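Local coordinates for protein pectate lyase (Bacillus subtilis, PDB 5AMV) that cleaves polygalacturonate (pectate) by calcium-dependent elimination, leaving oligosaccharides with unsaturated non-reducing ends, at residues 12-17 against 265-270; 16-21 against 191-196; 281-286 against 316-321; 287-292 against 371-376. All blocks are in the same frame, centred on the assembly; numbering follows the deposited sequence.

Contact 1: 12-17 against 265-270; sequences DGWGAY and KITLHH
Lys-265 lays its aliphatic chain across one face of the Trp-14 indole, CB standing 3.4 Å from the centroid of the five-membered ring in a CH-pi contact. The chain then runs on over the six-membered ring, CE passing 3.6 Å from Trp-14 CH2. A bend at the last torsion (chi4 57°) turns the ammonium group off toward Gly-262 O, its hydrogen-bond partner, so any cation-pi attraction is long and weak at best. This half is closely stacked but partly exposed, the side nearer solvent.

The other half is buried and polar. With no side chain on Gly-13, its CA settles 3.3 Å from Thr-267 OG1. The same hydroxyl accepts a hydrogen bond of 2.9 Å from Trp-14 N (157° at the hydrogen), tying the loop to the strand at the short 3-10 turn. Farther along, His-269 NE2 donates to the syn lone pair of Asp-12 OD1 over 2.8 Å, the oxygen lying 20° out of the ring plane. As His-269 ND1 also pairs with His-270 ND1 at 2.8 Å, both ring nitrogens are engaged and the rotation of the imidazole is set.

Strand 266-269 runs parallel to its two neighbours, 235-245 and 287-296. The loop bonds Thr-236 OG1 of the former through Asp-12 O and Gly-15 N; on the other flank the strand's own His-269 stacks on Tyr-291.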
# COMPACT_ATOMS: atom_id res chain seq x y z
N ASP A 12 12.09 -3.12 -16.64
CA ASP A 12 10.75 -3.14 -16.02
C ASP A 12 10.57 -2.12 -14.89
O ASP A 12 10.51 -2.46 -13.68
CB ASP A 12 10.40 -4.57 -15.58
CG ASP A 12 8.93 -4.74 -15.24
OD1 ASP A 12 8.12 -3.76 -15.36
OD2 ASP A 12 8.57 -5.87 -14.86
N GLY A 13 10.49 -0.85 -15.30
CA GLY A 13 10.18 0.24 -14.37
C GLY A 13 11.33 0.70 -13.50
O GLY A 13 12.47 0.22 -13.60
N TRP A 14 11.03 1.64 -12.61
CA TRP A 14 12.02 2.26 -11.78
C TRP A 14 12.77 1.24 -10.88
O TRP A 14 13.92 1.47 -10.50
CB TRP A 14 11.38 3.32 -10.92
CG TRP A 14 11.30 4.73 -11.54
CD1 TRP A 14 10.18 5.52 -11.62
CD2 TRP A 14 12.39 5.52 -12.08
NE1 TRP A 14 10.49 6.75 -12.17
CE2 TRP A 14 11.84 6.78 -12.47
CE3 TRP A 14 13.76 5.29 -12.28
CZ2 TRP A 14 12.63 7.82 -13.04
CZ3 TRP A 14 14.56 6.33 -12.82
CH2 TRP A 14 13.97 7.57 -13.21
N GLY A 15 12.13 0.12 -10.53
CA GLY A 15 12.85 -0.91 -9.75
C GLY A 15 14.08 -1.46 -10.47
O GLY A 15 14.99 -1.99 -9.81
N ALA A 16 14.12 -1.35 -11.81
CA ALA A 16 15.25 -1.88 -12.58
C ALA A 16 16.43 -0.90 -12.69
O ALA A 16 17.47 -1.25 -13.28
CB ALA A 16 14.78 -2.29 -13.97
N TYR A 17 16.29 0.30 -12.12
CA TYR A 17 17.37 1.30 -12.16
C TYR A 17 18.65 0.81 -11.46
O TYR A 17 18.59 0.05 -10.50
CB TYR A 17 16.91 2.64 -11.56
CG TYR A 17 17.90 3.75 -11.83
CD1 TYR A 17 17.92 4.40 -13.06
CD2 TYR A 17 18.81 4.14 -10.84
CE1 TYR A 17 18.84 5.43 -13.32
CE2 TYR A 17 19.73 5.16 -11.07
CZ TYR A 17 19.74 5.78 -12.31
OH TYR A 17 20.66 6.80 -12.51
N LYS A 265 10.73 7.29 -6.82
CA LYS A 265 10.68 6.87 -8.21
C LYS A 265 10.09 5.48 -8.22
O LYS A 265 10.75 4.48 -7.90
CB LYS A 265 12.07 6.89 -8.86
CG LYS A 265 12.56 8.33 -9.04
CD LYS A 265 13.96 8.29 -9.63
CE LYS A 265 14.38 9.63 -10.27
NZ LYS A 265 14.29 10.79 -9.31
N ILE A 266 8.83 5.46 -8.64
CA ILE A 266 7.98 4.25 -8.60
C ILE A 266 7.26 4.11 -9.94
O ILE A 266 6.69 5.07 -10.48
CB ILE A 266 6.97 4.39 -7.46
CG1 ILE A 266 7.69 4.51 -6.11
CG2 ILE A 266 6.01 3.16 -7.46
CD1 ILE A 266 6.79 5.14 -5.04
N THR A 267 7.23 2.88 -10.44
CA THR A 267 6.43 2.55 -11.61
C THR A 267 5.27 1.66 -11.21
O THR A 267 5.49 0.63 -10.59
CB THR A 267 7.28 1.83 -12.67
OG1 THR A 267 8.36 2.69 -13.06
CG2 THR A 267 6.49 1.43 -13.94
N LEU A 268 4.06 2.08 -11.55
CA LEU A 268 2.88 1.25 -11.32
C LEU A 268 2.31 0.82 -12.65
O LEU A 268 1.86 1.68 -13.42
CB LEU A 268 1.77 2.02 -10.58
CG LEU A 268 2.19 2.66 -9.24
CD1 LEU A 268 0.98 3.31 -8.61
CD2 LEU A 268 2.74 1.63 -8.27
N HIS A 269 2.32 -0.48 -12.92
CA HIS A 269 1.65 -0.90 -14.16
C HIS A 269 0.88 -2.19 -14.05
O HIS A 269 1.22 -3.06 -13.28
CB HIS A 269 2.64 -0.89 -15.35
CG HIS A 269 3.64 -2.02 -15.36
ND1 HIS A 269 3.36 -3.25 -15.92
CD2 HIS A 269 4.92 -2.09 -14.90
CE1 HIS A 269 4.42 -4.04 -15.79
NE2 HIS A 269 5.38 -3.36 -15.18
N HIS A 270 -0.16 -2.31 -14.89
CA HIS A 270 -1.05 -3.48 -14.93
C HIS A 270 -1.64 -3.87 -13.59
O HIS A 270 -1.99 -5.05 -13.36
CB HIS A 270 -0.33 -4.66 -15.59
CG HIS A 270 -0.02 -4.45 -17.04
ND1 HIS A 270 1.19 -3.96 -17.47
CD2 HIS A 270 -0.77 -4.66 -18.15
CE1 HIS A 270 1.18 -3.88 -18.80
NE2 HIS A 270 -0.00 -4.29 -19.23

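Contact 2: 16-21 against 191-196; sequences AYSTGT and GTHIWI
The carbonyl oxygen of Tyr-17 takes hydrogen bonds from opposite faces of its plane: His-193 NE2 donates across the contact at 2.8 Å, and Gly-20 N closes the local turn at 2.9 Å. The histidine bond is bent, with an N-H...O angle of 131°, and its donor stands above the carbonyl plane, 41° out of it. Ser-18 OG also lies near the plane of the imidazole, at its edge, 3.0 Å from His-193 NE2. Thr-19 approaches from another direction, its OG1 over one ring face and 3.4 Å from His-193 CE1. The hydroxyl gets there because it sits between the backbone N and the carbonyl carbon (chi1 50°).

Residues 17 to 20 form a type II' beta turn, and the imidazole is inserted into it at a corner of the right-handed parallel beta-helix, the fold of polysaccharide lyase family 1. At His-193 the chain swings from one face of the helix to the next, entering strand 194-197. The other ring nitrogen, ND1, is held by Asp-150, so the side chain is fixed at both nitrogens.

At the end of the turn, Gly-20 O lies 3.4 Å from His-193 CG. Thr-21 then packs against the strand: its OG1, hydrogen-bonded to Gly-15 O, rests 3.2 Å from His-193 C, while its CG2 reaches to 4.0 Å from Trp-195 CB.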
# COMPACT_ATOMS: atom_id res chain seq x y z
N ALA A 16 14.12 -1.35 -11.81
CA ALA A 16 15.25 -1.88 -12.58
C ALA A 16 16.43 -0.90 -12.69
O ALA A 16 17.47 -1.25 -13.28
CB ALA A 16 14.78 -2.29 -13.97
N TYR A 17 16.29 0.30 -12.12
CA TYR A 17 17.37 1.30 -12.16
C TYR A 17 18.65 0.81 -11.46
O TYR A 17 18.59 0.05 -10.50
CB TYR A 17 16.91 2.64 -11.56
CG TYR A 17 17.90 3.75 -11.83
CD1 TYR A 17 17.92 4.40 -13.06
CD2 TYR A 17 18.81 4.14 -10.84
CE1 TYR A 17 18.84 5.43 -13.32
CE2 TYR A 17 19.73 5.16 -11.07
CZ TYR A 17 19.74 5.78 -12.31
OH TYR A 17 20.66 6.80 -12.51
N SER A 18 19.80 1.27 -11.96
CA SER A 18 21.12 0.92 -11.39
C SER A 18 21.32 -0.58 -11.16
O SER A 18 21.33 -1.34 -12.11
CB SER A 18 21.50 1.78 -10.17
OG SER A 18 20.63 1.60 -9.05
N THR A 19 21.50 -0.99 -9.90
CA THR A 19 21.78 -2.40 -9.55
C THR A 19 20.55 -3.27 -9.71
O THR A 19 20.64 -4.50 -9.60
CB THR A 19 22.34 -2.52 -8.11
OG1 THR A 19 21.50 -1.80 -7.20
CG2 THR A 19 23.73 -1.90 -8.01
N GLY A 20 19.40 -2.63 -9.96
CA GLY A 20 18.14 -3.34 -10.23
C GLY A 20 17.61 -4.18 -9.07
O GLY A 20 18.07 -4.06 -7.92
N THR A 21 16.62 -5.03 -9.36
CA THR A 21 15.98 -5.79 -8.29
C THR A 21 16.08 -7.29 -8.52
O THR A 21 15.37 -7.87 -9.35
CB THR A 21 14.52 -5.32 -8.08
OG1 THR A 21 14.56 -3.91 -7.78
CG2 THR A 21 13.92 -6.06 -6.92
N GLY A 191 12.97 2.03 1.81
CA GLY A 191 13.37 0.88 1.01
C GLY A 191 13.63 1.24 -0.45
O GLY A 191 13.03 2.17 -1.03
N THR A 192 14.55 0.50 -1.06
CA THR A 192 15.00 0.80 -2.41
C THR A 192 15.15 -0.49 -3.20
O THR A 192 15.46 -1.54 -2.64
CB THR A 192 16.38 1.58 -2.42
OG1 THR A 192 17.33 0.91 -1.57
CG2 THR A 192 16.25 3.02 -1.95
N HIS A 193 14.99 -0.41 -4.52
CA HIS A 193 15.06 -1.58 -5.40
C HIS A 193 14.09 -2.65 -4.93
O HIS A 193 14.47 -3.70 -4.42
CB HIS A 193 16.48 -2.14 -5.60
CG HIS A 193 17.38 -1.17 -6.30
ND1 HIS A 193 18.33 -0.43 -5.64
CD2 HIS A 193 17.38 -0.75 -7.59
CE1 HIS A 193 18.95 0.35 -6.52
NE2 HIS A 193 18.39 0.18 -7.70
N ILE A 194 12.81 -2.34 -5.14
CA ILE A 194 11.73 -3.21 -4.67
C ILE A 194 10.80 -3.54 -5.82
O ILE A 194 10.46 -2.70 -6.60
CB ILE A 194 10.97 -2.58 -3.48
CG1 ILE A 194 11.91 -2.51 -2.25
CG2 ILE A 194 9.67 -3.40 -3.10
CD1 ILE A 194 11.57 -1.48 -1.27
N TRP A 195 10.43 -4.82 -5.90
CA TRP A 195 9.43 -5.28 -6.84
C TRP A 195 8.30 -5.96 -6.09
O TRP A 195 8.53 -6.94 -5.41
CB TRP A 195 10.04 -6.29 -7.84
CG TRP A 195 9.14 -6.69 -9.00
CD1 TRP A 195 8.12 -5.98 -9.57
CD2 TRP A 195 9.30 -7.87 -9.80
NE1 TRP A 195 7.60 -6.67 -10.67
CE2 TRP A 195 8.31 -7.84 -10.82
CE3 TRP A 195 10.18 -8.98 -9.74
CZ2 TRP A 195 8.18 -8.86 -11.77
CZ3 TRP A 195 10.03 -10.01 -10.68
CH2 TRP A 195 9.04 -9.94 -11.70
N ILE A 196 7.08 -5.42 -6.26
CA ILE A 196 5.86 -6.04 -5.71
C ILE A 196 5.03 -6.45 -6.90
O ILE A 196 4.57 -5.59 -7.66
CB ILE A 196 5.08 -5.08 -4.80
CG1 ILE A 196 5.96 -4.64 -3.61
CG2 ILE A 196 3.75 -5.76 -4.30
CD1 ILE A 196 5.42 -3.43 -2.84

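Contact 3: 281-286 against 316-321; sequences PRVRFG and SKIYAQ. With ADA (alpha-D-galactopyranuronic acid), chain B.
Val-283 spreads its two methyls toward different partners on segment 316-321: CG1 is trans to the backbone N (chi1 178°) and meets Ser-316 CB at 3.7 Å, which leaves CG2 trans to the carbonyl carbon and facing Ile-318. Ile-318 answers with an extended CG1-CD1 arm (chi2 169°) that brings CD1 to 3.7 Å from Val-283 CG2, the two side chains crossing at a slant in the buried interior. Ser-316 CB also presses to 3.3 Å from Val-283 O, while its hydroxyl is hydrogen-bonded to Gly-313 O.

Where the first segment leaves its strand, the backbones join directly. Lys-317 N donates to Gly-286 O over 2.9 Å. A water lies nearby, accepting from Lys-317 NZ at 2.9 Å and close to Phe-285 O.

Arg-282 and Arg-284 point away from segment 316-321. Arg-282 grips the carboxylate of a bound galacturonate edge-on with two bonds, NE to O6B at 2.8 Å and NH2 to O6A at 2.9 Å, a bidentate pairing that fixes both flat groups. Behind it lies the guanidinium of Arg-284, with Arg-282 NH1 3.3 Å above its plane and over its centre; Arg-284 is itself tied to Asp-255 by a salt bridge. Arg-279, inferred to be the active-site residue, and Asp-173 bind the same sugar. Such alternation of inward and outward side chains is that of a parallel beta-helix strand, and here the outward Arg-282 belongs to the glycan-binding site of this family 1 lyase.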
# COMPACT_ATOMS: atom_id res chain seq x y z
N PRO A 281 -2.37 6.09 -7.08
CA PRO A 281 -1.80 6.47 -5.79
C PRO A 281 -2.04 7.95 -5.46
O PRO A 281 -2.38 8.74 -6.37
CB PRO A 281 -0.29 6.29 -6.03
CG PRO A 281 -0.12 6.75 -7.44
CD PRO A 281 -1.42 6.36 -8.19
N ARG A 282 -1.81 8.33 -4.21
CA ARG A 282 -1.65 9.75 -3.85
C ARG A 282 -0.16 10.03 -3.74
O ARG A 282 0.52 9.33 -3.01
CB ARG A 282 -2.28 10.04 -2.49
CG ARG A 282 -2.37 11.53 -2.15
CD ARG A 282 -2.23 11.73 -0.65
NE ARG A 282 -2.63 13.06 -0.23
CZ ARG A 282 -1.85 14.15 -0.31
NH1 ARG A 282 -0.63 14.09 -0.83
NH2 ARG A 282 -2.29 15.34 0.14
N VAL A 283 0.34 11.04 -4.47
CA VAL A 283 1.79 11.23 -4.57
C VAL A 283 2.19 12.62 -4.09
O VAL A 283 1.52 13.59 -4.39
CB VAL A 283 2.24 11.08 -6.06
CG1 VAL A 283 3.77 11.34 -6.25
CG2 VAL A 283 1.88 9.66 -6.60
N ARG A 284 3.26 12.68 -3.31
CA ARG A 284 4.00 13.93 -3.13
C ARG A 284 5.39 13.71 -3.74
O ARG A 284 5.95 12.63 -3.62
CB ARG A 284 4.14 14.28 -1.65
CG ARG A 284 2.85 14.60 -0.93
CD ARG A 284 3.17 14.67 0.57
NE ARG A 284 2.02 15.14 1.35
CZ ARG A 284 1.13 14.34 1.93
NH1 ARG A 284 1.23 13.02 1.86
NH2 ARG A 284 0.13 14.88 2.63
N PHE A 285 5.90 14.74 -4.44
CA PHE A 285 7.32 14.79 -4.88
C PHE A 285 7.77 13.86 -5.99
O PHE A 285 8.54 14.26 -6.85
CB PHE A 285 8.30 14.65 -3.69
CG PHE A 285 8.16 15.78 -2.68
CD1 PHE A 285 8.59 17.07 -3.00
CD2 PHE A 285 7.54 15.55 -1.45
CE1 PHE A 285 8.42 18.14 -2.07
CE2 PHE A 285 7.36 16.61 -0.50
CZ PHE A 285 7.82 17.92 -0.84
N GLY A 286 7.31 12.61 -5.97
CA GLY A 286 7.95 11.63 -6.81
C GLY A 286 7.63 11.64 -8.28
O GLY A 286 6.55 12.08 -8.73
N SER A 316 4.11 16.71 -6.87
CA SER A 316 4.03 15.40 -7.51
C SER A 316 4.33 15.46 -8.99
O SER A 316 4.09 16.49 -9.66
CB SER A 316 2.66 14.72 -7.29
OG SER A 316 1.60 15.53 -7.75
N LYS A 317 4.88 14.38 -9.51
CA LYS A 317 5.21 14.32 -10.91
C LYS A 317 4.70 13.03 -11.54
O LYS A 317 5.47 12.24 -12.06
CB LYS A 317 6.72 14.53 -11.10
CG LYS A 317 7.16 15.93 -10.72
CD LYS A 317 8.69 16.07 -10.72
CE LYS A 317 9.08 17.59 -10.53
NZ LYS A 317 8.48 18.23 -9.34
N ILE A 318 3.40 12.83 -11.48
CA ILE A 318 2.82 11.61 -12.07
C ILE A 318 2.81 11.73 -13.60
O ILE A 318 2.35 12.77 -14.16
CB ILE A 318 1.37 11.37 -11.56
CG1 ILE A 318 1.38 11.14 -10.04
CG2 ILE A 318 0.71 10.23 -12.35
CD1 ILE A 318 -0.01 11.17 -9.40
N TYR A 319 3.32 10.70 -14.25
CA TYR A 319 3.31 10.57 -15.68
C TYR A 319 2.48 9.34 -16.04
O TYR A 319 2.90 8.19 -15.83
CB TYR A 319 4.76 10.46 -16.18
CG TYR A 319 4.96 10.67 -17.66
CD1 TYR A 319 4.66 9.65 -18.56
CD2 TYR A 319 5.48 11.86 -18.13
CE1 TYR A 319 4.83 9.81 -19.98
CE2 TYR A 319 5.69 12.03 -19.51
CZ TYR A 319 5.36 11.01 -20.43
OH TYR A 319 5.58 11.20 -21.79
N ALA A 320 1.28 9.60 -16.56
CA ALA A 320 0.30 8.53 -16.72
C ALA A 320 0.04 8.22 -18.19
O ALA A 320 -0.11 9.14 -19.01
CB ALA A 320 -1.01 8.91 -16.00
N GLN A 321 0.09 6.94 -18.54
CA GLN A 321 -0.21 6.53 -19.91
C GLN A 321 -1.15 5.33 -19.97
O GLN A 321 -0.92 4.31 -19.33
CB GLN A 321 1.08 6.12 -20.66
CG GLN A 321 2.06 7.26 -20.84
CD GLN A 321 3.36 6.77 -21.39
OE1 GLN A 321 4.12 6.08 -20.70
NE2 GLN A 321 3.63 7.09 -22.66
C1 ADA B . -8.03 12.29 3.66
C2 ADA B . -7.56 12.64 5.08
C3 ADA B . -7.12 14.11 5.15
C4 ADA B . -6.04 14.41 4.13
C5 ADA B . -6.55 14.05 2.74
C6 ADA B . -5.37 14.12 1.80
O2 ADA B . -8.68 12.49 5.96
O3 ADA B . -6.60 14.40 6.45
O4 ADA B . -4.90 13.57 4.43
O5 ADA B . -7.05 12.69 2.70
O6B ADA B . -5.10 13.07 1.16
O6A ADA B . -4.69 15.19 1.69
O HOH W 1 9.32 16.96 -6.92

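Contact 4: 287-292 against 371-376; sequences QVHVYN and WTPSLH
The indole of Trp-371 is sandwiched: Gln-287 CB stands over one face, 3.6 Å from the centroid of the six-membered ring, and Pro-373 CD lies 3.9 Å above the other, toward the rim. Val-288 C and His-289 N lie at its edge. Farther out, the Gln-287 amide lies almost flat on the indole, the planes 21° apart, with OE1 3.6 Å from Trp-371 CE3.

His-289 is enclosed in a similar way. Pro-373 CG sits over the middle of the imidazole, 3.5 Å from its centroid in a CH-pi contact, while Tyr-291 CD2 is 3.3 Å above the opposite face. At the edge, near the ring plane, His-376 CB comes to 3.8 Å from His-289 CE1. A chi1 of -171° sets His-289 CG beside the carbonyl carbon, which carries the ring to Pro-373.

No direct hydrogen bond joins the two segments. A water spans them instead, 2.7 Å from His-289 ND1 and donating to Leu-375 O at 2.8 Å. The other ring nitrogens are served by the next strand: His-289 NE2 bonds Gln-321 OE1, and Trp-371 NE1 bonds Lys-317 O. Both link the contact to strand 317-326, so the polar rims of the rings are held while their faces are packed largely by carbon, the Gln-287 amide being the exception.

The arrangement illustrates how a C-terminal loop, with no regular secondary structure here, can line the outside of a parallel beta-helix, its proline and tryptophan lying against side chains that point outward from strand 287-296.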
# COMPACT_ATOMS: atom_id res chain seq x y z
N GLN A 287 8.60 11.14 -9.04
CA GLN A 287 8.44 10.85 -10.46
C GLN A 287 7.84 9.46 -10.56
O GLN A 287 8.57 8.45 -10.52
CB GLN A 287 9.81 10.91 -11.14
CG GLN A 287 10.36 12.35 -11.22
CD GLN A 287 11.80 12.38 -11.75
OE1 GLN A 287 12.28 11.41 -12.34
NE2 GLN A 287 12.47 13.54 -11.59
N VAL A 288 6.50 9.43 -10.70
CA VAL A 288 5.77 8.16 -10.60
C VAL A 288 5.17 7.87 -11.96
O VAL A 288 4.35 8.65 -12.46
CB VAL A 288 4.71 8.23 -9.50
CG1 VAL A 288 3.95 6.89 -9.41
CG2 VAL A 288 5.35 8.60 -8.17
N HIS A 289 5.59 6.76 -12.57
CA HIS A 289 5.09 6.36 -13.88
C HIS A 289 3.90 5.42 -13.65
O HIS A 289 4.07 4.37 -13.07
CB HIS A 289 6.18 5.63 -14.67
CG HIS A 289 5.82 5.37 -16.10
ND1 HIS A 289 6.55 4.51 -16.89
CD2 HIS A 289 4.83 5.87 -16.89
CE1 HIS A 289 6.03 4.49 -18.11
NE2 HIS A 289 5.00 5.32 -18.15
N VAL A 290 2.73 5.80 -14.13
CA VAL A 290 1.48 5.09 -13.90
C VAL A 290 0.92 4.66 -15.26
O VAL A 290 0.45 5.50 -16.03
CB VAL A 290 0.51 6.02 -13.16
CG1 VAL A 290 -0.92 5.39 -12.98
CG2 VAL A 290 1.15 6.47 -11.81
N TYR A 291 1.04 3.40 -15.62
CA TYR A 291 0.52 3.01 -16.94
C TYR A 291 -0.21 1.68 -16.98
O TYR A 291 0.14 0.74 -16.25
CB TYR A 291 1.62 3.06 -18.04
CG TYR A 291 2.66 1.94 -18.03
CD1 TYR A 291 2.45 0.77 -18.77
CD2 TYR A 291 3.85 2.07 -17.33
CE1 TYR A 291 3.37 -0.27 -18.80
CE2 TYR A 291 4.83 1.01 -17.37
CZ TYR A 291 4.57 -0.12 -18.11
OH TYR A 291 5.52 -1.14 -18.16
N ASN A 292 -1.18 1.58 -17.89
CA ASN A 292 -1.90 0.31 -18.07
C ASN A 292 -2.55 -0.24 -16.78
O ASN A 292 -2.60 -1.46 -16.61
CB ASN A 292 -1.00 -0.80 -18.68
CG ASN A 292 -0.61 -0.55 -20.13
OD1 ASN A 292 0.30 -1.22 -20.64
ND2 ASN A 292 -1.31 0.38 -20.82
N TRP A 371 9.67 15.60 -16.48
CA TRP A 371 10.42 14.40 -16.83
C TRP A 371 9.61 13.49 -17.76
O TRP A 371 8.39 13.67 -17.87
CB TRP A 371 10.85 13.61 -15.57
CG TRP A 371 9.67 12.87 -14.91
CD1 TRP A 371 8.55 13.42 -14.34
CD2 TRP A 371 9.51 11.45 -14.83
NE1 TRP A 371 7.68 12.42 -13.91
CE2 TRP A 371 8.25 11.20 -14.19
CE3 TRP A 371 10.30 10.36 -15.21
CZ2 TRP A 371 7.78 9.91 -13.93
CZ3 TRP A 371 9.82 9.05 -14.95
CH2 TRP A 371 8.57 8.86 -14.30
N THR A 372 10.30 12.56 -18.43
CA THR A 372 9.67 11.52 -19.24
C THR A 372 10.28 10.17 -18.90
O THR A 372 11.52 10.00 -18.86
CB THR A 372 9.84 11.75 -20.75
OG1 THR A 372 11.20 12.08 -21.01
CG2 THR A 372 8.94 12.88 -21.22
N PRO A 373 9.42 9.18 -18.59
CA PRO A 373 9.96 7.87 -18.20
C PRO A 373 10.78 7.26 -19.32
O PRO A 373 10.37 7.33 -20.48
CB PRO A 373 8.72 7.00 -18.00
CG PRO A 373 7.55 7.91 -17.97
CD PRO A 373 7.97 9.30 -18.35
N SER A 374 11.91 6.64 -18.99
CA SER A 374 12.62 5.85 -20.00
C SER A 374 12.65 4.33 -19.70
O SER A 374 12.62 3.51 -20.65
CB SER A 374 14.03 6.39 -20.21
OG SER A 374 14.66 6.62 -18.96
N LEU A 375 12.69 3.96 -18.42
CA LEU A 375 12.72 2.55 -18.03
C LEU A 375 11.33 1.95 -17.93
O LEU A 375 10.67 2.08 -16.90
CB LEU A 375 13.35 2.39 -16.64
CG LEU A 375 14.85 2.21 -16.57
CD1 LEU A 375 15.25 2.08 -15.13
CD2 LEU A 375 15.24 0.97 -17.41
N HIS A 376 10.86 1.30 -18.98
CA HIS A 376 9.57 0.64 -18.93
C HIS A 376 9.48 -0.43 -19.98
O HIS A 376 10.18 -0.37 -21.00
CB HIS A 376 8.41 1.66 -19.11
CG HIS A 376 8.42 2.34 -20.45
ND1 HIS A 376 7.95 1.73 -21.60
CD2 HIS A 376 8.86 3.56 -20.82
CE1 HIS A 376 8.10 2.55 -22.62
NE2 HIS A 376 8.63 3.68 -22.18
O HOH W 2 8.71 3.52 -15.58

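From the N terminus, the loop before strand 32-35 opens two contacts in succession. Contact 2 closes at 191-196 and nests inside the longer loop of contact 1, which closes at 265-270; the two share Ala-16 and Tyr-17, and Gly-15 O bonds Thr-21 OG1 between them. Contacts 3 and 4 come later and cross, since 287-292 lies between the two segments of contact 3 and 371-376 beyond both. Contact 3 joins successive parts of the beta-helix itself, whereas contact 4 brings the C-terminal loop back to it. Neighbouring strands 266-274, 287-296 and 317-326 connect contacts 1, 4 and 3, and Leu-375 touches Tyr-17, bringing the two terminal loops together.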